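Local structure of actin-related protein 8 (Homo sapiens, 4FO0) at residues 176-181 / 218-223; 201-206 / 228-233; 243-248 / 501-506; 515-520 / 541-546. The protein binds ATP, hydrolyses it only weakly, does not polymerise, and is a proposed core subunit of the INO80 chromatin remodeller, which acts in transcription, replication and probably DNA repair. All coordinates share one frame; numbering follows the deposited sequence.

Interaction 1: 176-181 / 218-223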
loop_
_atom_site.group_PDB
_atom_site.type_symbol
_atom_site.label_atom_id
_atom_site.label_comp_id
_atom_site.label_asym_id
_atom_site.label_seq_id
_atom_site.Cartn_x
_atom_site.Cartn_y
_atom_site.Cartn_z
ATOM N N ASP A 176 7.907 4.227 18.167
ATOM C CA ASP A 176 8.156 4.778 16.842
ATOM C C ASP A 176 6.863 5.269 16.197
ATOM O O ASP A 176 6.839 6.341 15.596
ATOM C CB ASP A 176 8.858 3.753 15.949
ATOM C CG ASP A 176 10.302 3.467 16.396
ATOM O OD1 ASP A 176 10.802 4.202 17.279
ATOM O OD2 ASP A 176 10.941 2.518 15.865
ATOM N N ILE A 177 5.790 4.494 16.329
ATOM C CA ILE A 177 4.487 4.929 15.842
ATOM C C ILE A 177 4.114 6.243 16.487
ATOM O O ILE A 177 3.744 7.192 15.804
ATOM C CB ILE A 177 3.379 3.922 16.156
ATOM C CG1 ILE A 177 3.678 2.601 15.460
ATOM C CG2 ILE A 177 2.007 4.460 15.707
ATOM C CD1 ILE A 177 3.943 2.786 14.029
ATOM N N GLU A 178 4.230 6.299 17.808
ATOM C CA GLU A 178 3.827 7.491 18.528
ATOM C C GLU A 178 4.634 8.699 18.088
ATOM O O GLU A 178 4.085 9.768 17.839
ATOM C CB GLU A 178 3.950 7.303 20.030
ATOM C CG GLU A 178 3.755 8.607 20.779
ATOM C CD GLU A 178 3.483 8.412 22.255
ATOM O OE1 GLU A 178 3.665 7.277 22.751
ATOM O OE2 GLU A 178 3.079 9.398 22.917
ATOM N N VAL A 179 5.942 8.533 17.989
ATOM C CA VAL A 179 6.770 9.625 17.515
ATOM C C VAL A 179 6.373 10.051 16.095
ATOM O O VAL A 179 6.218 11.242 15.818
ATOM C CB VAL A 179 8.257 9.277 17.585
ATOM C CG1 VAL A 179 9.099 10.356 16.911
ATOM C CG2 VAL A 179 8.673 9.105 19.032
ATOM N N ILE A 180 6.201 9.085 15.198
ATOM C CA ILE A 180 5.812 9.414 13.834
ATOM C C ILE A 180 4.440 10.108 13.781
ATOM O O ILE A 180 4.289 11.147 13.138
ATOM C CB ILE A 180 5.824 8.179 12.924
ATOM C CG1 ILE A 180 7.237 7.597 12.821
ATOM C CG2 ILE A 180 5.316 8.526 11.528
ATOM C CD1 ILE A 180 7.281 6.267 12.069
ATOM N N TRP A 181 3.448 9.545 14.462
ATOM C CA TRP A 181 2.115 10.125 14.445
ATOM C C TRP A 181 2.061 11.478 15.129
ATOM O O TRP A 181 1.401 12.386 14.646
ATOM C CB TRP A 181 1.075 9.180 15.055
ATOM C CG TRP A 181 0.888 7.961 14.235
ATOM C CD1 TRP A 181 1.615 7.603 13.136
ATOM C CD2 TRP A 181 -0.072 6.917 14.440
ATOM N NE1 TRP A 181 1.169 6.408 12.644
ATOM C CE2 TRP A 181 0.137 5.959 13.427
ATOM C CE3 TRP A 181 -1.080 6.694 15.382
ATOM C CZ2 TRP A 181 -0.633 4.798 13.326
ATOM C CZ3 TRP A 181 -1.846 5.550 15.278
ATOM C CH2 TRP A 181 -1.618 4.611 14.259
ATOM N N VAL A 218 -4.811 1.568 20.330
ATOM C CA VAL A 218 -5.858 2.242 21.058
ATOM C C VAL A 218 -5.310 2.764 22.379
ATOM O O VAL A 218 -5.545 3.913 22.756
ATOM C CB VAL A 218 -7.011 1.290 21.355
ATOM C CG1 VAL A 218 -7.987 1.946 22.317
ATOM C CG2 VAL A 218 -7.691 0.870 20.058
ATOM N N ASN A 219 -4.566 1.924 23.088
ATOM C CA ASN A 219 -4.007 2.377 24.347
ATOM C C ASN A 219 -3.091 3.566 24.110
ATOM O O ASN A 219 -3.091 4.538 24.863
ATOM C CB ASN A 219 -3.286 1.251 25.084
ATOM C CG ASN A 219 -2.734 1.707 26.416
ATOM O OD1 ASN A 219 -3.473 1.877 27.390
ATOM N ND2 ASN A 219 -1.432 1.930 26.462
ATOM N N MET A 220 -2.329 3.493 23.032
ATOM C CA MET A 220 -1.411 4.556 22.704
ATOM C C MET A 220 -2.182 5.844 22.408
ATOM O O MET A 220 -1.871 6.896 22.961
ATOM C CB MET A 220 -0.516 4.156 21.525
ATOM C CG MET A 220 0.467 5.236 21.166
ATOM S SD MET A 220 1.072 5.174 19.481
ATOM C CE MET A 220 -0.441 5.022 18.531
ATOM N N ILE A 221 -3.183 5.760 21.536
ATOM C CA ILE A 221 -3.993 6.930 21.190
ATOM C C ILE A 221 -4.591 7.632 22.412
ATOM O O ILE A 221 -4.462 8.845 22.584
ATOM C CB ILE A 221 -5.176 6.553 20.289
ATOM C CG1 ILE A 221 -4.685 5.960 18.973
ATOM C CG2 ILE A 221 -6.008 7.777 20.023
ATOM C CD1 ILE A 221 -3.750 6.875 18.262
ATOM N N LEU A 222 -5.264 6.854 23.253
ATOM C CA LEU A 222 -5.982 7.397 24.394
ATOM C C LEU A 222 -5.065 7.786 25.556
ATOM O O LEU A 222 -5.113 8.919 26.044
ATOM C CB LEU A 222 -7.051 6.398 24.859
ATOM C CG LEU A 222 -8.176 6.189 23.846
ATOM C CD1 LEU A 222 -9.186 5.213 24.380
ATOM C CD2 LEU A 222 -8.841 7.513 23.504
ATOM N N MET A 223 -4.220 6.850 25.979
ATOM C CA MET A 223 -3.399 7.037 27.170
ATOM C C MET A 223 -2.090 7.801 26.937
ATOM O O MET A 223 -1.723 8.660 27.727
ATOM C CB MET A 223 -3.107 5.688 27.848
ATOM C CG MET A 223 -4.331 4.930 28.358
ATOM S SD MET A 223 -5.488 5.908 29.367
ATOM C CE MET A 223 -6.295 6.861 28.089
#

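Interaction 2: 201-206 / 228-233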
loop_
_atom_site.group_PDB
_atom_site.type_symbol
_atom_site.label_atom_id
_atom_site.label_comp_id
_atom_site.label_asym_id
_atom_site.label_seq_id
_atom_site.Cartn_x
_atom_site.Cartn_y
_atom_site.Cartn_z
ATOM N N CYS A 201 -10.417 10.646 17.773
ATOM C CA CYS A 201 -9.680 9.962 16.729
ATOM C C CYS A 201 -10.463 8.841 16.045
ATOM O O CYS A 201 -11.094 8.009 16.692
ATOM C CB CYS A 201 -8.404 9.380 17.329
ATOM S SG CYS A 201 -7.494 8.343 16.188
ATOM N N ILE A 202 -10.410 8.815 14.725
ATOM C CA ILE A 202 -10.860 7.644 14.002
ATOM C C ILE A 202 -9.647 6.883 13.481
ATOM O O ILE A 202 -8.894 7.393 12.648
ATOM C CB ILE A 202 -11.726 8.034 12.827
ATOM C CG1 ILE A 202 -12.908 8.894 13.317
ATOM C CG2 ILE A 202 -12.135 6.779 12.066
ATOM C CD1 ILE A 202 -14.269 8.282 13.086
ATOM N N LEU A 203 -9.462 5.670 13.989
ATOM C CA LEU A 203 -8.362 4.812 13.580
ATOM C C LEU A 203 -8.805 3.706 12.621
ATOM O O LEU A 203 -9.601 2.832 12.980
ATOM C CB LEU A 203 -7.696 4.175 14.801
ATOM C CG LEU A 203 -6.532 3.205 14.517
ATOM C CD1 LEU A 203 -5.409 3.887 13.739
ATOM C CD2 LEU A 203 -5.971 2.609 15.793
ATOM N N LEU A 204 -8.277 3.734 11.404
ATOM C CA LEU A 204 -8.546 2.666 10.451
ATOM C C LEU A 204 -7.585 1.519 10.692
ATOM O O LEU A 204 -6.388 1.732 10.894
ATOM C CB LEU A 204 -8.347 3.162 9.036
ATOM C CG LEU A 204 -9.545 3.758 8.330
ATOM C CD1 LEU A 204 -10.108 4.929 9.117
ATOM C CD2 LEU A 204 -9.098 4.173 6.938
ATOM N N ILE A 205 -8.105 0.300 10.658
ATOM C CA ILE A 205 -7.280 -0.871 10.875
ATOM C C ILE A 205 -7.488 -1.876 9.752
ATOM O O ILE A 205 -8.489 -1.825 9.041
ATOM C CB ILE A 205 -7.590 -1.541 12.219
ATOM C CG1 ILE A 205 -8.986 -2.164 12.206
ATOM C CG2 ILE A 205 -7.486 -0.550 13.331
ATOM C CD1 ILE A 205 -9.277 -2.961 13.437
ATOM N N PRO A 206 -6.540 -2.802 9.595
ATOM C CA PRO A 206 -6.644 -3.802 8.530
ATOM C C PRO A 206 -7.922 -4.615 8.672
ATOM O O PRO A 206 -8.462 -4.773 9.764
ATOM C CB PRO A 206 -5.437 -4.712 8.773
ATOM C CG PRO A 206 -4.490 -3.900 9.647
ATOM C CD PRO A 206 -5.380 -3.023 10.479
ATOM N N SER A 228 -9.260 12.149 23.604
ATOM C CA SER A 228 -10.255 11.923 24.639
ATOM C C SER A 228 -11.126 10.739 24.284
ATOM O O SER A 228 -11.686 10.071 25.164
ATOM C CB SER A 228 -11.117 13.165 24.852
ATOM O OG SER A 228 -11.877 13.428 23.700
ATOM N N GLY A 229 -11.239 10.475 22.991
ATOM C CA GLY A 229 -11.994 9.323 22.539
ATOM C C GLY A 229 -11.513 8.837 21.193
ATOM O O GLY A 229 -10.777 9.532 20.506
ATOM N N ILE A 230 -11.955 7.647 20.811
ATOM C CA ILE A 230 -11.504 7.018 19.591
ATOM C C ILE A 230 -12.597 6.132 19.036
ATOM O O ILE A 230 -13.435 5.613 19.776
ATOM C CB ILE A 230 -10.271 6.113 19.855
ATOM C CG1 ILE A 230 -9.731 5.517 18.553
ATOM C CG2 ILE A 230 -10.632 4.976 20.799
ATOM C CD1 ILE A 230 -8.428 4.734 18.748
ATOM N N VAL A 231 -12.573 5.962 17.722
ATOM C CA VAL A 231 -13.373 4.944 17.067
ATOM C C VAL A 231 -12.466 4.139 16.153
ATOM O O VAL A 231 -11.745 4.689 15.315
ATOM C CB VAL A 231 -14.486 5.545 16.208
ATOM C CG1 VAL A 231 -15.131 4.451 15.385
ATOM C CG2 VAL A 231 -15.513 6.259 17.079
ATOM N N VAL A 232 -12.507 2.828 16.306
ATOM C CA VAL A 232 -11.715 1.970 15.451
ATOM C C VAL A 232 -12.616 1.349 14.398
ATOM O O VAL A 232 -13.720 0.914 14.705
ATOM C CB VAL A 232 -11.034 0.865 16.263
ATOM C CG1 VAL A 232 -10.362 -0.102 15.343
ATOM C CG2 VAL A 232 -10.046 1.469 17.217
ATOM N N HIS A 233 -12.160 1.324 13.152
ATOM C CA HIS A 233 -12.903 0.624 12.123
ATOM C C HIS A 233 -11.971 -0.003 11.094
ATOM O O HIS A 233 -10.813 0.388 10.969
ATOM C CB HIS A 233 -13.886 1.569 11.443
ATOM C CG HIS A 233 -15.206 0.937 11.133
ATOM N ND1 HIS A 233 -15.357 -0.424 10.974
ATOM C CD2 HIS A 233 -16.437 1.480 10.973
ATOM C CE1 HIS A 233 -16.626 -0.693 10.717
ATOM N NE2 HIS A 233 -17.300 0.444 10.710
#

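Interaction 3: 243-248 / 501-506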
loop_
_atom_site.group_PDB
_atom_site.type_symbol
_atom_site.label_atom_id
_atom_site.label_comp_id
_atom_site.label_asym_id
_atom_site.label_seq_id
_atom_site.Cartn_x
_atom_site.Cartn_y
_atom_site.Cartn_z
ATOM N N SER A 243 -16.499 5.531 -1.005
ATOM C CA SER A 243 -16.790 5.356 -2.419
ATOM C C SER A 243 -18.288 5.413 -2.688
ATOM O O SER A 243 -18.708 5.685 -3.805
ATOM C CB SER A 243 -16.240 4.019 -2.887
ATOM O OG SER A 243 -17.006 2.986 -2.305
ATOM N N GLY A 244 -19.084 5.146 -1.657
ATOM C CA GLY A 244 -20.527 5.187 -1.768
ATOM C C GLY A 244 -21.150 3.875 -2.197
ATOM O O GLY A 244 -22.327 3.826 -2.554
ATOM N N LEU A 245 -20.363 2.809 -2.168
ATOM C CA LEU A 245 -20.870 1.480 -2.501
ATOM C C LEU A 245 -21.216 0.692 -1.247
ATOM O O LEU A 245 -20.332 0.125 -0.604
ATOM C CB LEU A 245 -19.839 0.703 -3.317
ATOM C CG LEU A 245 -19.694 1.098 -4.787
ATOM C CD1 LEU A 245 -20.294 2.469 -5.051
ATOM C CD2 LEU A 245 -18.221 1.070 -5.191
ATOM N N SER A 246 -22.498 0.641 -0.904
ATOM C CA SER A 246 -22.910 -0.055 0.313
ATOM C C SER A 246 -22.526 -1.539 0.289
ATOM O O SER A 246 -22.075 -2.082 1.298
ATOM C CB SER A 246 -24.416 0.112 0.564
ATOM O OG SER A 246 -25.187 -0.692 -0.319
ATOM N N SER A 247 -22.724 -2.188 -0.858
ATOM C CA SER A 247 -22.346 -3.588 -1.026
ATOM C C SER A 247 -21.364 -3.738 -2.173
ATOM O O SER A 247 -21.592 -3.226 -3.267
ATOM C CB SER A 247 -23.571 -4.475 -1.268
ATOM O OG SER A 247 -24.207 -4.804 -0.046
ATOM N N THR A 248 -20.275 -4.453 -1.935
ATOM C CA THR A 248 -19.239 -4.545 -2.949
ATOM C C THR A 248 -18.112 -5.439 -2.480
ATOM O O THR A 248 -17.871 -5.582 -1.279
ATOM C CB THR A 248 -18.674 -3.128 -3.276
ATOM O OG1 THR A 248 -17.690 -3.207 -4.306
ATOM C CG2 THR A 248 -18.046 -2.491 -2.045
ATOM N N TYR A 501 -20.122 -10.038 -7.501
ATOM C CA TYR A 501 -19.587 -10.145 -8.862
ATOM C C TYR A 501 -19.896 -8.874 -9.620
ATOM O O TYR A 501 -19.076 -8.401 -10.399
ATOM C CB TYR A 501 -20.173 -11.324 -9.646
ATOM C CG TYR A 501 -19.765 -12.693 -9.167
ATOM C CD1 TYR A 501 -18.482 -13.176 -9.372
ATOM C CD2 TYR A 501 -20.678 -13.518 -8.524
ATOM C CE1 TYR A 501 -18.108 -14.447 -8.927
ATOM C CE2 TYR A 501 -20.321 -14.781 -8.077
ATOM C CZ TYR A 501 -19.035 -15.242 -8.282
ATOM O OH TYR A 501 -18.694 -16.500 -7.829
ATOM N N SER A 502 -21.010 -8.278 -9.306
ATOM C CA SER A 502 -21.492 -7.178 -10.069
ATOM C C SER A 502 -20.759 -5.904 -9.714
ATOM O O SER A 502 -20.799 -4.941 -10.426
ATOM C CB SER A 502 -22.988 -7.066 -9.843
ATOM O OG SER A 502 -23.350 -5.798 -9.382
ATOM N N SER A 503 -20.081 -5.916 -8.592
ATOM C CA SER A 503 -19.372 -4.740 -8.102
ATOM C C SER A 503 -18.058 -5.072 -7.404
ATOM O O SER A 503 -18.045 -5.523 -6.255
ATOM C CB SER A 503 -20.272 -3.953 -7.147
ATOM O OG SER A 503 -19.599 -2.823 -6.624
ATOM N N ILE A 504 -16.955 -4.832 -8.098
ATOM C CA ILE A 504 -15.628 -4.994 -7.500
ATOM C C ILE A 504 -14.885 -3.658 -7.421
ATOM O O ILE A 504 -14.518 -3.055 -8.436
ATOM C CB ILE A 504 -14.794 -6.017 -8.265
ATOM C CG1 ILE A 504 -15.531 -7.359 -8.284
ATOM C CG2 ILE A 504 -13.439 -6.169 -7.624
ATOM C CD1 ILE A 504 -15.370 -8.134 -9.584
ATOM N N LEU A 505 -14.690 -3.185 -6.200
ATOM C CA LEU A 505 -14.026 -1.910 -5.980
ATOM C C LEU A 505 -12.540 -2.124 -5.740
ATOM O O LEU A 505 -12.143 -2.966 -4.925
ATOM C CB LEU A 505 -14.643 -1.218 -4.783
ATOM C CG LEU A 505 -13.984 0.077 -4.345
ATOM C CD1 LEU A 505 -14.017 1.073 -5.492
ATOM C CD2 LEU A 505 -14.673 0.608 -3.087
ATOM N N VAL A 506 -11.714 -1.383 -6.464
ATOM C CA VAL A 506 -10.275 -1.502 -6.273
ATOM C C VAL A 506 -9.635 -0.230 -5.733
ATOM O O VAL A 506 -9.696 0.848 -6.335
ATOM C CB VAL A 506 -9.550 -1.971 -7.529
ATOM C CG1 VAL A 506 -8.053 -2.014 -7.261
ATOM C CG2 VAL A 506 -10.059 -3.336 -7.917
#

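Interaction 4: 515-520 / 541-546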
loop_
_atom_site.group_PDB
_atom_site.type_symbol
_atom_site.label_atom_id
_atom_site.label_comp_id
_atom_site.label_asym_id
_atom_site.label_seq_id
_atom_site.Cartn_x
_atom_site.Cartn_y
_atom_site.Cartn_z
ATOM N N LYS A 515 -5.058 1.237 -17.703
ATOM C CA LYS A 515 -5.909 0.136 -18.182
ATOM C C LYS A 515 -6.164 -0.951 -17.138
ATOM O O LYS A 515 -6.671 -2.030 -17.453
ATOM C CB LYS A 515 -5.354 -0.502 -19.462
ATOM C CG LYS A 515 -5.402 0.407 -20.671
ATOM C CD LYS A 515 -6.793 0.953 -20.874
ATOM C CE LYS A 515 -6.923 1.676 -22.217
ATOM N NZ LYS A 515 -8.323 2.149 -22.490
ATOM N N ALA A 516 -5.826 -0.675 -15.890
ATOM C CA ALA A 516 -5.968 -1.703 -14.882
ATOM C C ALA A 516 -7.435 -2.143 -14.745
ATOM O O ALA A 516 -7.730 -3.340 -14.679
ATOM C CB ALA A 516 -5.401 -1.233 -13.562
ATOM N N GLN A 517 -8.352 -1.179 -14.721
ATOM C CA GLN A 517 -9.778 -1.486 -14.567
ATOM C C GLN A 517 -10.300 -2.481 -15.611
ATOM O O GLN A 517 -10.847 -3.534 -15.269
ATOM C CB GLN A 517 -10.620 -0.213 -14.608
ATOM C CG GLN A 517 -12.079 -0.495 -14.871
ATOM C CD GLN A 517 -12.927 0.747 -14.834
ATOM O OE1 GLN A 517 -12.782 1.595 -13.944
ATOM N NE2 GLN A 517 -13.828 0.866 -15.803
ATOM N N GLU A 518 -10.140 -2.115 -16.881
ATOM C CA GLU A 518 -10.457 -2.972 -18.014
ATOM C C GLU A 518 -9.763 -4.318 -17.890
ATOM O O GLU A 518 -10.406 -5.366 -17.972
ATOM C CB GLU A 518 -10.016 -2.306 -19.323
ATOM C CG GLU A 518 -10.470 -0.845 -19.487
ATOM C CD GLU A 518 -9.652 0.164 -18.656
ATOM O OE1 GLU A 518 -9.307 -0.131 -17.491
ATOM O OE2 GLU A 518 -9.357 1.266 -19.171
ATOM N N PHE A 519 -8.451 -4.289 -17.683
ATOM C CA PHE A 519 -7.671 -5.521 -17.666
ATOM C C PHE A 519 -8.259 -6.528 -16.701
ATOM O O PHE A 519 -8.418 -7.714 -17.015
ATOM C CB PHE A 519 -6.223 -5.240 -17.285
ATOM C CG PHE A 519 -5.396 -6.471 -17.138
ATOM C CD1 PHE A 519 -5.432 -7.211 -15.966
ATOM C CD2 PHE A 519 -4.584 -6.898 -18.170
ATOM C CE1 PHE A 519 -4.671 -8.355 -15.822
ATOM C CE2 PHE A 519 -3.803 -8.040 -18.029
ATOM C CZ PHE A 519 -3.847 -8.773 -16.859
ATOM N N LEU A 520 -8.583 -6.038 -15.518
ATOM C CA LEU A 520 -9.066 -6.891 -14.450
ATOM C C LEU A 520 -10.512 -7.323 -14.689
ATOM O O LEU A 520 -10.888 -8.460 -14.407
ATOM C CB LEU A 520 -8.941 -6.155 -13.119
ATOM C CG LEU A 520 -9.571 -6.857 -11.925
ATOM C CD1 LEU A 520 -8.853 -8.165 -11.617
ATOM C CD2 LEU A 520 -9.555 -5.925 -10.740
ATOM N N VAL A 541 -16.016 -3.279 -12.549
ATOM C CA VAL A 541 -14.835 -2.968 -11.763
ATOM C C VAL A 541 -14.680 -1.458 -11.627
ATOM O O VAL A 541 -14.624 -0.740 -12.621
ATOM C CB VAL A 541 -13.563 -3.587 -12.362
ATOM C CG1 VAL A 541 -12.356 -3.146 -11.579
ATOM C CG2 VAL A 541 -13.663 -5.099 -12.332
ATOM N N ILE A 542 -14.633 -0.984 -10.388
ATOM C CA ILE A 542 -14.516 0.446 -10.116
ATOM C C ILE A 542 -13.131 0.744 -9.575
ATOM O O ILE A 542 -12.708 0.126 -8.594
ATOM C CB ILE A 542 -15.570 0.917 -9.073
ATOM C CG1 ILE A 542 -16.986 0.737 -9.616
ATOM C CG2 ILE A 542 -15.324 2.341 -8.639
ATOM C CD1 ILE A 542 -17.491 -0.688 -9.420
ATOM N N THR A 543 -12.427 1.691 -10.199
ATOM C CA THR A 543 -11.074 2.031 -9.754
ATOM C C THR A 543 -10.906 3.474 -9.324
ATOM O O THR A 543 -10.122 3.763 -8.420
ATOM C CB THR A 543 -10.018 1.701 -10.806
ATOM O OG1 THR A 543 -10.403 2.273 -12.064
ATOM C CG2 THR A 543 -9.878 0.187 -10.932
ATOM N N ARG A 544 -11.619 4.377 -9.982
ATOM C CA ARG A 544 -11.593 5.786 -9.607
ATOM C C ARG A 544 -13.010 6.269 -9.348
ATOM O O ARG A 544 -13.536 7.101 -10.082
ATOM C CB ARG A 544 -10.954 6.637 -10.707
ATOM C CG ARG A 544 -9.477 6.377 -10.944
ATOM C CD ARG A 544 -8.861 7.506 -11.755
ATOM N NE ARG A 544 -8.988 8.781 -11.061
ATOM C CZ ARG A 544 -8.045 9.308 -10.289
ATOM N NH1 ARG A 544 -6.885 8.685 -10.118
ATOM N NH2 ARG A 544 -8.259 10.469 -9.696
ATOM N N PRO A 545 -13.617 5.783 -8.276
ATOM C CA PRO A 545 -14.992 6.173 -7.967
ATOM C C PRO A 545 -15.052 7.657 -7.667
ATOM O O PRO A 545 -14.227 8.168 -6.921
ATOM C CB PRO A 545 -15.303 5.373 -6.707
ATOM C CG PRO A 545 -13.975 5.130 -6.081
ATOM C CD PRO A 545 -13.025 4.950 -7.221
ATOM N N LYS A 546 -16.011 8.345 -8.266
ATOM C CA LYS A 546 -16.203 9.757 -8.011
ATOM C C LYS A 546 -15.002 10.434 -8.628
ATOM O O LYS A 546 -14.743 11.611 -8.409
ATOM C CB LYS A 546 -16.271 10.033 -6.517
ATOM C CG LYS A 546 -17.685 10.100 -5.972
ATOM C CD LYS A 546 -18.517 8.930 -6.465
ATOM C CE LYS A 546 -19.606 8.572 -5.468
ATOM N NZ LYS A 546 -20.522 7.532 -6.009
HETATM O O HOH W 1 -14.091 3.856 -11.988
#

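Interaction 1: 176-181 / 218-223
The amide N of W181 donates to O of I177 at 2.7 Å, in a turn of helix 170-187 that places I177 and W181 one above the other, both touching M220 of helix 211-225. Between the helices themselves there is no hydrogen bond; most of the contact is made by M220, with I221 beside it. M220 runs out extended, with CG anti to its backbone N (chi1 -179°), and bends only at its last torsion, which turns CE up toward the tryptophan. SD then lies against CB of E178 at 3.6 Å, the two side chains sliding past each other in opposite directions. CE comes within 3.6 Å of CZ3 of W181, and CG2 of I177 is 3.8 Å from the same methyl. That CG2 also sits over the centre of one face of the indole.

The short helix axes stay 11.0 Å apart and cross at -49°. In the actin-type, RNase H-like fold these two helices flank strand 200-205 in sequence and cover the face of the sheet that carries L203 and I230. I221 completes the contact from its own helix: its CD1 meets the indole at the edge, in plane, 3.8 Å from CZ3. At the far side of the ring system, NE1 of W181 is hydrogen-bonded to NE2 of H42 on strand 38-47, a polar bond that holds the indole in rotation.

Interaction 2: 201-206 / 228-233
C201 opens the run of backbone bonds that joins these two parallel strands: its N donates to G229 O, and its O accepts from V231 N at 2.7 Å. The pattern then steps along, with L203 N to V231 O at 2.8 Å, H233 N to L203 O, and I205 N to H233 O at 2.7 Å. C201 and L203 each bond to two residues of the partner strand, as parallel pairing requires; I205 bonds to H233 and, beyond the segment, to E235. The axes run 4.6 Å apart at 23°.

Weaker CA-H...O contacts fill the gaps, from I230 CA to C201 O and likewise from I202, V232 and L204.

Apolar contacts occupy both faces. On one, I202 and V231 lie side by side pointing the same way, CD1 to CB 4.2 Å, and helix 553-563 covers I202 and H233 there. On the other, CD1 of I230 reaches CB of L203 at 4.1 Å. I205 has CG1 between its backbone N and carbonyl carbon (chi1 68°), which puts CG1 against H233 O and brings CG2 and CD1 to CG1 of V232, the former at 3.5 Å. Helix 211-225, the crossover of this beta-alpha-beta unit, packs on C201, I230 and V232.

With mostly apolar side chains on both faces, H233 excepted, and amides paired along the seam, the strands form an interior part of a sheet sandwiched by helices.

Interaction 3: 243-248 / 501-506
L505 reaches across to three residues of 243-248, and its atoms can be taken in order. CB lies beside T248, 3.7 Å from OG1. CG stands anti to the backbone N (chi1 175°), which carries the branch past the threonine toward the end of helix 235-243. There CD2 does the touching: it is 3.4 Å from OG of S243, 3.8 Å from CB of that serine, and 4.2 Å from CD2 of L245, whose side chain crosses that of L505 obliquely. The other methyl, CD1, turns to the neighbouring strand and meets the backbone O of I542. The S243 hydroxyl under CD2 is not left without partners, since OG is hydrogen-bonded to the carbonyls of A239 and T240 in its own helix.

Two residues before L505, the contact turns polar. S503 OG and T248 OG1 share a hydrogen bond of 3.0 Å in which either may donate. Both hydroxyls are anti to their own backbone N, and this brings the two together. CG of L245 lies 4.3 Å from S503 OG.

Backbone bonds between S503 and C249 show that the strands run side by side here, and T248 is tied on its other edge to V263 of strand 258-264. Strand 247-253 ends in the ATP-binding residues D252 and V253, with G254 and D255 just after. This is the parallel pair of the second RNase H-like domain in the actin fold, where the first strand of the antiparallel meander lies beside strand 503-507, which follows much later in the chain.

Interaction 4: 515-520 / 541-546
Q517 gives up the most surface, lying extended along the C-terminal end of strand 540-542 and the loop that follows. With chi1 at 163° the chain leaves helix 516-527 over V541 and T543. CB touches CG2 of T543 at 3.8 Å, while CG and CD pass V541 O at 3.4 and 3.2 Å. OE1 then accepts two hydrogen bonds: one from T543 OG1 at 3.1 Å, tilted 16° from the carbonyl plane, and one from a water at 3.3 Å, which itself accepts from R544 N. OE1 also faces the acceptor V541 O at 3.3 Å, with no hydrogen bond between them. The two donors would restrict the amide's rotation.

V541, nearly as well covered, turns its side chain back to the helix. Helix 516-527 belongs to the connection between the parallel neighbours 503-507 and 540-542, a beta-alpha-beta crossover, and L520 lies on the sheet side of it. CD2 of L520 meets CG1 of V541 at 4.0 Å, the side chains crossing at about a right angle, while L520 also rests on V506.

T543 has OG1 between its backbone N and carbonyl carbon (chi1 51°), which directs the hydroxyl at the glutamine.

In the fold
From the N terminus, interaction 1 closes first, bringing helix 211-225 to helix 170-187. Interaction 2 crosses it, since strand 200-205 falls inside the first loop and strand 229-234 beyond it; the two touch, W181 lying on L203 and V218 on V232, and build helices and sheet into one half of the actin fold. Interaction 3 comes after both and closes the longest loop, 243-248 to 501-506, which includes the unmodelled residues 380-470. Interaction 4 follows in series with a short loop. Interactions 3 and 4 share the second sheet, where I504 and V506 probably hydrogen-bond to I542. The bound ATP lies between the two halves.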